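Local structure of heavy metal cation tricomponent efflux pump ZneA(CzcA-like) (Cupriavidus metallidurans, 4K0J) at residues C[61-70]-C[82-93]; C[326-337]-C[979-987]. The protein acts as a Zn(II)/proton antiporter of the RND superfamily, serving as the inner-membrane pump of a tricomponent heavy-metal efflux system. All coordinates share one frame; numbering follows the deposited sequence.

Interaction 1 (C[61-70]-C[82-93])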
loop_
_atom_site.group_PDB
_atom_site.type_symbol
_atom_site.label_atom_id
_atom_site.label_comp_id
_atom_site.label_asym_id
_atom_site.label_seq_id
_atom_site.Cartn_x
_atom_site.Cartn_y
_atom_site.Cartn_z
ATOM N N VAL C 61 -34.274 -1.457 8.541
ATOM C CA VAL C 61 -33.031 -1.865 7.899
ATOM C C VAL C 61 -32.473 -0.721 7.043
ATOM O O VAL C 61 -31.343 -0.787 6.552
ATOM C CB VAL C 61 -33.270 -3.098 7.000
ATOM C CG1 VAL C 61 -33.874 -2.673 5.657
ATOM C CG2 VAL C 61 -31.985 -3.889 6.793
ATOM N N GLU C 62 -33.267 0.332 6.876
ATOM C CA GLU C 62 -32.904 1.438 5.997
ATOM C C GLU C 62 -32.943 2.746 6.752
ATOM O O GLU C 62 -32.183 3.672 6.458
ATOM C CB GLU C 62 -33.870 1.515 4.812
ATOM C CG GLU C 62 -33.564 2.628 3.812
ATOM C CD GLU C 62 -34.520 3.804 3.923
ATOM O OE1 GLU C 62 -34.333 4.797 3.183
ATOM O OE2 GLU C 62 -35.463 3.732 4.745
ATOM N N GLN C 63 -33.844 2.810 7.726
ATOM C CA GLN C 63 -34.084 4.030 8.481
ATOM C C GLN C 63 -32.821 4.487 9.199
ATOM O O GLN C 63 -32.495 5.674 9.219
ATOM C CB GLN C 63 -35.207 3.808 9.500
ATOM C CG GLN C 63 -35.811 5.094 10.042
ATOM C CD GLN C 63 -36.285 4.972 11.481
ATOM O OE1 GLN C 63 -36.052 3.959 12.140
ATOM N NE2 GLN C 63 -36.950 6.012 11.976
ATOM N N GLN C 64 -32.108 3.530 9.777
ATOM C CA GLN C 64 -30.994 3.836 10.650
ATOM C C GLN C 64 -29.705 3.137 10.225
ATOM O O GLN C 64 -28.662 3.304 10.854
ATOM C CB GLN C 64 -31.344 3.427 12.081
ATOM C CG GLN C 64 -32.840 3.391 12.372
ATOM C CD GLN C 64 -33.371 1.984 12.552
ATOM O OE1 GLN C 64 -32.725 1.005 12.172
ATOM N NE2 GLN C 64 -34.556 1.877 13.144
ATOM N N ILE C 65 -29.771 2.350 9.163
ATOM C CA ILE C 65 -28.612 1.563 8.768
ATOM C C ILE C 65 -27.982 2.097 7.490
ATOM O O ILE C 65 -26.849 2.573 7.503
ATOM C CB ILE C 65 -28.972 0.074 8.600
ATOM C CG1 ILE C 65 -29.784 -0.413 9.797
ATOM C CG2 ILE C 65 -27.719 -0.761 8.462
ATOM C CD1 ILE C 65 -29.028 -0.333 11.093
ATOM N N THR C 66 -28.724 2.028 6.390
ATOM C CA THR C 66 -28.210 2.450 5.092
ATOM C C THR C 66 -27.907 3.948 5.047
ATOM O O THR C 66 -26.955 4.372 4.398
ATOM C CB THR C 66 -29.186 2.087 3.956
ATOM O OG1 THR C 66 -29.524 0.700 4.044
ATOM C CG2 THR C 66 -28.563 2.355 2.604
ATOM N N ILE C 67 -28.709 4.743 5.749
ATOM C CA ILE C 67 -28.563 6.200 5.715
ATOM C C ILE C 67 -27.261 6.765 6.322
ATOM O O ILE C 67 -26.530 7.482 5.634
ATOM C CB ILE C 67 -29.799 6.914 6.302
ATOM C CG1 ILE C 67 -31.030 6.594 5.465
ATOM C CG2 ILE C 67 -29.580 8.418 6.332
ATOM C CD1 ILE C 67 -31.056 7.326 4.146
ATOM N N PRO C 68 -26.960 6.448 7.601
ATOM C CA PRO C 68 -25.737 7.025 8.183
ATOM C C PRO C 68 -24.462 6.431 7.571
ATOM O O PRO C 68 -23.428 7.112 7.451
ATOM C CB PRO C 68 -25.847 6.636 9.657
ATOM C CG PRO C 68 -26.630 5.370 9.648
ATOM C CD PRO C 68 -27.636 5.538 8.548
ATOM N N LEU C 69 -24.552 5.157 7.198
ATOM C CA LEU C 69 -23.504 4.488 6.452
ATOM C C LEU C 69 -23.274 5.222 5.147
ATOM O O LEU C 69 -22.141 5.443 4.755
ATOM C CB LEU C 69 -23.882 3.039 6.164
ATOM C CG LEU C 69 -23.306 1.979 7.095
ATOM C CD1 LEU C 69 -23.758 2.210 8.528
ATOM C CD2 LEU C 69 -23.709 0.596 6.621
ATOM N N GLU C 70 -24.354 5.603 4.473
ATOM C CA GLU C 70 -24.237 6.342 3.223
ATOM C C GLU C 70 -23.589 7.703 3.468
ATOM O O GLU C 70 -22.791 8.168 2.652
ATOM C CB GLU C 70 -25.601 6.491 2.536
ATOM C CG GLU C 70 -25.527 7.038 1.115
ATOM C CD GLU C 70 -26.825 6.866 0.344
ATOM O OE1 GLU C 70 -27.010 7.567 -0.676
ATOM O OE2 GLU C 70 -27.651 6.023 0.753
ATOM N N MET C 82 -22.201 6.103 -6.070
ATOM C CA MET C 82 -22.604 5.425 -4.845
ATOM C C MET C 82 -24.076 5.044 -4.826
ATOM O O MET C 82 -24.947 5.901 -4.776
ATOM C CB MET C 82 -22.272 6.270 -3.622
ATOM C CG MET C 82 -22.236 5.455 -2.352
ATOM S SD MET C 82 -22.577 6.431 -0.883
ATOM C CE MET C 82 -22.524 5.141 0.354
ATOM N N ARG C 83 -24.337 3.741 -4.856
ATOM C CA ARG C 83 -25.694 3.210 -4.836
ATOM C C ARG C 83 -25.926 2.398 -3.571
ATOM O O ARG C 83 -24.978 2.037 -2.880
ATOM C CB ARG C 83 -25.929 2.334 -6.066
ATOM C CG ARG C 83 -26.483 3.094 -7.253
ATOM C CD ARG C 83 -25.555 3.040 -8.451
ATOM N NE ARG C 83 -25.419 1.690 -8.983
ATOM C CZ ARG C 83 -24.779 1.401 -10.109
ATOM N NH1 ARG C 83 -24.225 2.370 -10.825
ATOM N NH2 ARG C 83 -24.696 0.145 -10.520
ATOM N N SER C 84 -27.183 2.107 -3.265
ATOM C CA SER C 84 -27.507 1.309 -2.086
ATOM C C SER C 84 -28.927 0.748 -2.132
ATOM O O SER C 84 -29.832 1.366 -2.692
ATOM C CB SER C 84 -27.312 2.133 -0.809
ATOM O OG SER C 84 -28.098 3.312 -0.829
ATOM N N LYS C 85 -29.115 -0.425 -1.533
ATOM C CA LYS C 85 -30.415 -1.080 -1.544
ATOM C C LYS C 85 -30.751 -1.711 -0.200
ATOM O O LYS C 85 -29.958 -2.463 0.369
ATOM C CB LYS C 85 -30.480 -2.130 -2.645
ATOM C CG LYS C 85 -31.886 -2.527 -3.013
ATOM C CD LYS C 85 -31.885 -3.555 -4.131
ATOM C CE LYS C 85 -31.154 -3.044 -5.367
ATOM N NZ LYS C 85 -31.158 -4.048 -6.468
ATOM N N SER C 86 -31.949 -1.408 0.287
ATOM C CA SER C 86 -32.365 -1.815 1.623
ATOM C C SER C 86 -33.651 -2.633 1.583
ATOM O O SER C 86 -34.591 -2.292 0.854
ATOM C CB SER C 86 -32.565 -0.580 2.486
ATOM O OG SER C 86 -31.614 0.417 2.147
ATOM N N THR C 87 -33.688 -3.703 2.376
ATOM C CA THR C 87 -34.766 -4.678 2.280
ATOM C C THR C 87 -34.753 -5.734 3.384
ATOM O O THR C 87 -33.844 -5.781 4.218
ATOM C CB THR C 87 -34.734 -5.414 0.918
ATOM O OG1 THR C 87 -35.729 -6.446 0.904
ATOM C CG2 THR C 87 -33.366 -6.034 0.685
ATOM N N PHE C 88 -35.786 -6.575 3.366
ATOM C CA PHE C 88 -35.892 -7.735 4.242
ATOM C C PHE C 88 -34.605 -8.535 4.145
ATOM O O PHE C 88 -34.178 -8.928 3.054
ATOM C CB PHE C 88 -37.103 -8.589 3.833
ATOM C CG PHE C 88 -37.260 -9.875 4.616
ATOM C CD1 PHE C 88 -37.892 -9.881 5.850
ATOM C CD2 PHE C 88 -36.813 -11.083 4.094
ATOM C CE1 PHE C 88 -38.051 -11.066 6.564
ATOM C CE2 PHE C 88 -36.970 -12.269 4.803
ATOM C CZ PHE C 88 -37.589 -12.258 6.039
ATOM N N GLY C 89 -33.971 -8.739 5.291
ATOM C CA GLY C 89 -32.714 -9.450 5.333
ATOM C C GLY C 89 -31.507 -8.544 5.485
ATOM O O GLY C 89 -30.612 -8.849 6.275
ATOM N N LEU C 90 -31.472 -7.428 4.755
ATOM C CA LEU C 90 -30.223 -6.677 4.668
ATOM C C LEU C 90 -30.250 -5.259 4.097
ATOM O O LEU C 90 -31.235 -4.792 3.529
ATOM C CB LEU C 90 -29.199 -7.477 3.858
ATOM C CG LEU C 90 -29.315 -7.332 2.342
ATOM C CD1 LEU C 90 -28.087 -7.892 1.675
ATOM C CD2 LEU C 90 -30.549 -8.026 1.815
ATOM N N SER C 91 -29.110 -4.598 4.265
ATOM C CA SER C 91 -28.782 -3.353 3.592
ATOM C C SER C 91 -27.457 -3.550 2.877
ATOM O O SER C 91 -26.422 -3.714 3.525
ATOM C CB SER C 91 -28.608 -2.235 4.606
ATOM O OG SER C 91 -27.622 -1.323 4.157
ATOM N N LEU C 92 -27.482 -3.550 1.548
ATOM C CA LEU C 92 -26.243 -3.690 0.787
ATOM C C LEU C 92 -25.923 -2.424 -0.002
ATOM O O LEU C 92 -26.741 -1.930 -0.783
ATOM C CB LEU C 92 -26.243 -4.942 -0.104
ATOM C CG LEU C 92 -27.121 -5.072 -1.345
ATOM C CD1 LEU C 92 -26.652 -6.238 -2.180
ATOM C CD2 LEU C 92 -28.557 -5.273 -0.948
ATOM N N ILE C 93 -24.727 -1.892 0.225
ATOM C CA ILE C 93 -24.339 -0.625 -0.376
ATOM C C ILE C 93 -23.244 -0.823 -1.404
ATOM O O ILE C 93 -22.175 -1.325 -1.080
ATOM C CB ILE C 93 -23.844 0.361 0.693
ATOM C CG1 ILE C 93 -25.006 0.809 1.586
ATOM C CG2 ILE C 93 -23.150 1.544 0.046
ATOM C CD1 ILE C 93 -24.594 1.719 2.719
#

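Interaction 2 (C[326-337]-C[979-987])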
loop_
_atom_site.group_PDB
_atom_site.type_symbol
_atom_site.label_atom_id
_atom_site.label_comp_id
_atom_site.label_asym_id
_atom_site.label_seq_id
_atom_site.Cartn_x
_atom_site.Cartn_y
_atom_site.Cartn_z
ATOM N N LEU C 326 -15.104 -20.719 -23.261
ATOM C CA LEU C 326 -15.076 -19.451 -23.964
ATOM C C LEU C 326 -13.658 -19.140 -24.423
ATOM O O LEU C 326 -13.454 -18.666 -25.541
ATOM C CB LEU C 326 -15.620 -18.333 -23.078
ATOM C CG LEU C 326 -15.775 -16.954 -23.721
ATOM C CD1 LEU C 326 -16.396 -17.069 -25.104
ATOM C CD2 LEU C 326 -16.628 -16.061 -22.830
ATOM N N VAL C 327 -12.680 -19.416 -23.565
ATOM C CA VAL C 327 -11.284 -19.211 -23.947
ATOM C C VAL C 327 -10.937 -20.076 -25.162
ATOM O O VAL C 327 -10.243 -19.635 -26.080
ATOM C CB VAL C 327 -10.325 -19.492 -22.770
ATOM C CG1 VAL C 327 -8.884 -19.424 -23.219
ATOM C CG2 VAL C 327 -10.561 -18.489 -21.664
ATOM N N ASP C 328 -11.458 -21.298 -25.175
ATOM C CA ASP C 328 -11.260 -22.210 -26.295
ATOM C C ASP C 328 -11.831 -21.655 -27.593
ATOM O O ASP C 328 -11.121 -21.516 -28.582
ATOM C CB ASP C 328 -11.896 -23.567 -25.995
ATOM C CG ASP C 328 -11.218 -24.285 -24.851
ATOM O OD1 ASP C 328 -10.332 -23.676 -24.211
ATOM O OD2 ASP C 328 -11.578 -25.453 -24.588
ATOM N N ALA C 329 -13.121 -21.341 -27.584
ATOM C CA ALA C 329 -13.781 -20.825 -28.778
ATOM C C ALA C 329 -13.122 -19.536 -29.264
ATOM O O ALA C 329 -13.042 -19.283 -30.471
ATOM C CB ALA C 329 -15.254 -20.602 -28.512
ATOM N N THR C 330 -12.636 -18.734 -28.320
ATOM C CA THR C 330 -11.970 -17.480 -28.653
ATOM C C THR C 330 -10.606 -17.704 -29.308
ATOM O O THR C 330 -10.292 -17.064 -30.312
ATOM C CB THR C 330 -11.834 -16.555 -27.430
ATOM O OG1 THR C 330 -13.136 -16.158 -26.984
ATOM C CG2 THR C 330 -11.051 -15.312 -27.791
ATOM N N VAL C 331 -9.799 -18.614 -28.762
ATOM C CA VAL C 331 -8.499 -18.898 -29.378
ATOM C C VAL C 331 -8.652 -19.644 -30.699
ATOM O O VAL C 331 -7.778 -19.568 -31.559
ATOM C CB VAL C 331 -7.535 -19.684 -28.457
ATOM C CG1 VAL C 331 -7.304 -18.937 -27.156
ATOM C CG2 VAL C 331 -8.049 -21.089 -28.198
ATOM N N HIS C 332 -9.760 -20.360 -30.860
ATOM C CA HIS C 332 -10.037 -21.023 -32.127
ATOM C C HIS C 332 -10.415 -19.993 -33.183
ATOM O O HIS C 332 -9.936 -20.049 -34.317
ATOM C CB HIS C 332 -11.152 -22.063 -31.981
ATOM C CG HIS C 332 -11.466 -22.790 -33.254
ATOM N ND1 HIS C 332 -12.345 -22.300 -34.195
ATOM C CD2 HIS C 332 -11.014 -23.970 -33.742
ATOM C CE1 HIS C 332 -12.423 -23.147 -35.207
ATOM N NE2 HIS C 332 -11.625 -24.169 -34.955
ATOM N N THR C 333 -11.273 -19.051 -32.801
ATOM C CA THR C 333 -11.718 -18.003 -33.713
ATOM C C THR C 333 -10.581 -17.065 -34.119
ATOM O O THR C 333 -10.381 -16.791 -35.305
ATOM C CB THR C 333 -12.851 -17.189 -33.093
ATOM O OG1 THR C 333 -13.987 -18.039 -32.901
ATOM C CG2 THR C 333 -13.235 -16.036 -33.998
ATOM N N VAL C 334 -9.837 -16.578 -33.130
ATOM C CA VAL C 334 -8.687 -15.718 -33.391
ATOM C C VAL C 334 -7.582 -16.472 -34.135
ATOM O O VAL C 334 -6.931 -15.919 -35.021
ATOM C CB VAL C 334 -8.122 -15.118 -32.088
ATOM C CG1 VAL C 334 -6.865 -14.308 -32.369
ATOM C CG2 VAL C 334 -9.171 -14.261 -31.401
ATOM N N GLY C 335 -7.377 -17.737 -33.779
ATOM C CA GLY C 335 -6.387 -18.556 -34.458
ATOM C C GLY C 335 -6.706 -18.732 -35.934
ATOM O O GLY C 335 -5.848 -18.527 -36.801
ATOM N N LYS C 336 -7.951 -19.108 -36.210
ATOM C CA LYS C 336 -8.431 -19.279 -37.574
ATOM C C LYS C 336 -8.308 -17.962 -38.338
ATOM O O LYS C 336 -7.877 -17.942 -39.494
ATOM C CB LYS C 336 -9.885 -19.753 -37.559
ATOM C CG LYS C 336 -10.304 -20.603 -38.749
ATOM C CD LYS C 336 -11.751 -21.064 -38.588
ATOM C CE LYS C 336 -12.192 -21.971 -39.728
ATOM N NZ LYS C 336 -11.462 -23.269 -39.736
ATOM N N THR C 337 -8.671 -16.864 -37.676
ATOM C CA THR C 337 -8.597 -15.535 -38.284
ATOM C C THR C 337 -7.174 -15.159 -38.693
ATOM O O THR C 337 -6.915 -14.850 -39.860
ATOM C CB THR C 337 -9.148 -14.443 -37.347
ATOM O OG1 THR C 337 -10.563 -14.607 -37.196
ATOM C CG2 THR C 337 -8.867 -13.064 -37.919
ATOM N N HIS C 979 -18.502 -16.309 -37.792
ATOM C CA HIS C 979 -18.698 -17.697 -37.382
ATOM C C HIS C 979 -17.761 -18.121 -36.255
ATOM O O HIS C 979 -16.721 -18.739 -36.491
ATOM C CB HIS C 979 -18.541 -18.631 -38.584
ATOM C CG HIS C 979 -19.383 -18.248 -39.761
ATOM N ND1 HIS C 979 -20.749 -18.430 -39.790
ATOM C CD2 HIS C 979 -19.053 -17.692 -40.951
ATOM C CE1 HIS C 979 -21.223 -18.002 -40.947
ATOM N NE2 HIS C 979 -20.214 -17.550 -41.669
ATOM N N GLY C 980 -18.141 -17.783 -35.026
ATOM C CA GLY C 980 -17.362 -18.156 -33.861
ATOM C C GLY C 980 -17.349 -17.105 -32.769
ATOM O O GLY C 980 -17.584 -15.921 -33.023
ATOM N N LEU C 981 -17.071 -17.547 -31.545
ATOM C CA LEU C 981 -16.981 -16.652 -30.398
ATOM C C LEU C 981 -15.630 -15.952 -30.383
ATOM O O LEU C 981 -14.590 -16.608 -30.350
ATOM C CB LEU C 981 -17.158 -17.437 -29.097
ATOM C CG LEU C 981 -18.471 -18.185 -28.883
ATOM C CD1 LEU C 981 -18.388 -19.025 -27.624
ATOM C CD2 LEU C 981 -19.643 -17.213 -28.806
ATOM N N GLY C 982 -15.645 -14.623 -30.404
ATOM C CA GLY C 982 -14.416 -13.853 -30.326
ATOM C C GLY C 982 -14.193 -12.967 -31.531
ATOM O O GLY C 982 -13.207 -12.232 -31.605
ATOM N N SER C 983 -15.114 -13.040 -32.482
ATOM C CA SER C 983 -15.044 -12.218 -33.678
ATOM C C SER C 983 -16.071 -11.104 -33.592
ATOM O O SER C 983 -16.324 -10.403 -34.568
ATOM C CB SER C 983 -15.315 -13.068 -34.916
ATOM O OG SER C 983 -16.616 -13.630 -34.868
ATOM N N ASP C 984 -16.662 -10.947 -32.414
ATOM C CA ASP C 984 -17.743 -9.988 -32.225
ATOM C C ASP C 984 -17.237 -8.610 -31.815
ATOM O O ASP C 984 -17.915 -7.883 -31.098
ATOM C CB ASP C 984 -18.743 -10.507 -31.188
ATOM C CG ASP C 984 -19.551 -11.684 -31.693
ATOM O OD1 ASP C 984 -20.661 -11.455 -32.216
ATOM O OD2 ASP C 984 -19.084 -12.837 -31.563
ATOM N N VAL C 985 -16.042 -8.253 -32.268
ATOM C CA VAL C 985 -15.498 -6.930 -31.994
ATOM C C VAL C 985 -14.462 -6.578 -33.047
ATOM O O VAL C 985 -14.068 -5.424 -33.186
ATOM C CB VAL C 985 -14.853 -6.853 -30.598
ATOM C CG1 VAL C 985 -13.450 -7.454 -30.618
ATOM C CG2 VAL C 985 -14.809 -5.414 -30.115
ATOM N N GLN C 986 -14.035 -7.590 -33.794
ATOM C CA GLN C 986 -13.023 -7.426 -34.826
ATOM C C GLN C 986 -13.673 -7.013 -36.139
ATOM O O GLN C 986 -13.133 -6.200 -36.886
ATOM C CB GLN C 986 -12.280 -8.743 -35.023
ATOM C CG GLN C 986 -12.017 -9.489 -33.733
ATOM C CD GLN C 986 -11.733 -10.956 -33.966
ATOM O OE1 GLN C 986 -11.879 -11.463 -35.081
ATOM N NE2 GLN C 986 -11.326 -11.651 -32.911
ATOM N N ARG C 987 -14.838 -7.591 -36.412
ATOM C CA ARG C 987 -15.584 -7.296 -37.631
ATOM C C ARG C 987 -15.855 -5.813 -37.909
ATOM O O ARG C 987 -15.938 -5.425 -39.066
ATOM C CB ARG C 987 -16.892 -8.084 -37.668
ATOM C CG ARG C 987 -16.697 -9.582 -37.707
ATOM C CD ARG C 987 -18.004 -10.285 -37.997
ATOM N NE ARG C 987 -19.061 -9.870 -37.081
ATOM C CZ ARG C 987 -19.270 -10.413 -35.888
ATOM N NH1 ARG C 987 -18.492 -11.396 -35.459
ATOM N NH2 ARG C 987 -20.254 -9.971 -35.119
#

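Interaction 1 (C[61-70]-C[82-93])
Thr66 sits at the middle of the contact and points its hydroxyl at the two strands. Its OG1 hydrogen-bonds to Ser86 OG at 2.8 Å. The same OG1 also meets Ser91 OG at 2.8 Å. One helix residue is therefore bonded to both arms of the hairpin. The Thr66 torsion sets this up: OG1 lies anti to the carbonyl carbon (chi1 -52°), which leaves the methyl CG2 anti to the backbone N and against Ser84. CB of Ser84 is 3.6 Å from Thr66 CG2. Ser84 OG itself is bonded to Arg801 O on the next strand, 788-802.

Toward the N-terminal end, Val61 straddles the hairpin near its type II turn. Its CG1 rests on Thr87 O at 3.4 Å, while CG2 rests on Leu90 O. Glu62 lays CB and CG alongside Ser86, and its chain then bends at chi2 so that the carboxylate leads away.

At the other end, Glu70 and Met82 pass each other at a slant. The Glu70 chain is extended, and its CG touches Met82 SD at 3.6 Å. Its OE2 forms a salt bridge with Arg801 of the neighbouring strand 788-802. Leu69 CB meets Ile93 CD1 at 3.8 Å and adds a small apolar patch.

The helix axis runs nearly opposite to strand 82-87 (168°) and nearly along strand 90-93 (16°). Strand 46-52, helix 62-73 and strand 79-87 make a split beta-alpha-beta unit. Strand 90-97 lies between the two parallel strands, and the helix covers one face, as in the porter subdomains of RND pumps.

Interaction 2 (C[326-337]-C[979-987])
Leu981 supplies both the polar and the apolar core of this contact. Its carbonyl O meets Thr333 and Thr330, and its side chain meets Ala329 and Leu326.

The hydrogen bonding centres on Thr333. Its OG1 lies 3.0 Å from Leu981 O, within bonding distance. The same OG1 is 2.9 Å from Ala329 O, one helical turn back. Its one proton may be shared between these oxygens or go to either. With OG1 anti to the carbonyl carbon (chi1 -64°), the hydroxyl is held close to both. A second contact reaches the same Leu981 oxygen, a CA-H...O approach from Thr330 CA at 3.2 Å. Thr330 OG1 is used within the helix, bonding to Leu326 O from above the carbonyl plane. Thr337 OG1 does the same with Thr333 O.

Apolar contacts flank the carbonyl. Leu981 CD1 covers Ala329 CB at 3.6 Å. It also meets Leu326 CD1 at 3.8 Å, and the two leucine side chains cross at about a right angle. On the other side, Thr333 CG2 packs on Ser983 CB at 3.7 Å.

Gly980 to Ser983 form a type II turn with Gly982 at its third position. The backbone angles of Gly980 and Gly982 both call for glycine. Gly982 packs over Thr330 with CA atoms 4.7 Å apart. Beyond the turn, Arg987 NH2 and Asp984 OD1 form a salt bridge within the second segment.

No salt bridge joins the two segments. The chemistry is a neutral fit of threonines, a backbone carbonyl and small apolar groups, which is consistent with a join that rests on close fit and backbone polarity rather than on charge pairing.

Interactions 1 and 2 lie in different parts of one chain. Their centres are 42 Å apart, and their nearest atoms are about 22 Å apart, so they do not touch. Both segments of interaction 1 precede those of interaction 2 in the sequence. The first is a short-range contact, with 11 residues between its segments, and belongs to a porter-type beta-alpha-beta unit. The second has 641 residues between its segments, which lie in the N- and C-terminal halves, at one end of the predicted transmembrane helices. Another subunit packs near interaction 1, whereas none touches interaction 2. Neither contact can be tied here to a zinc site.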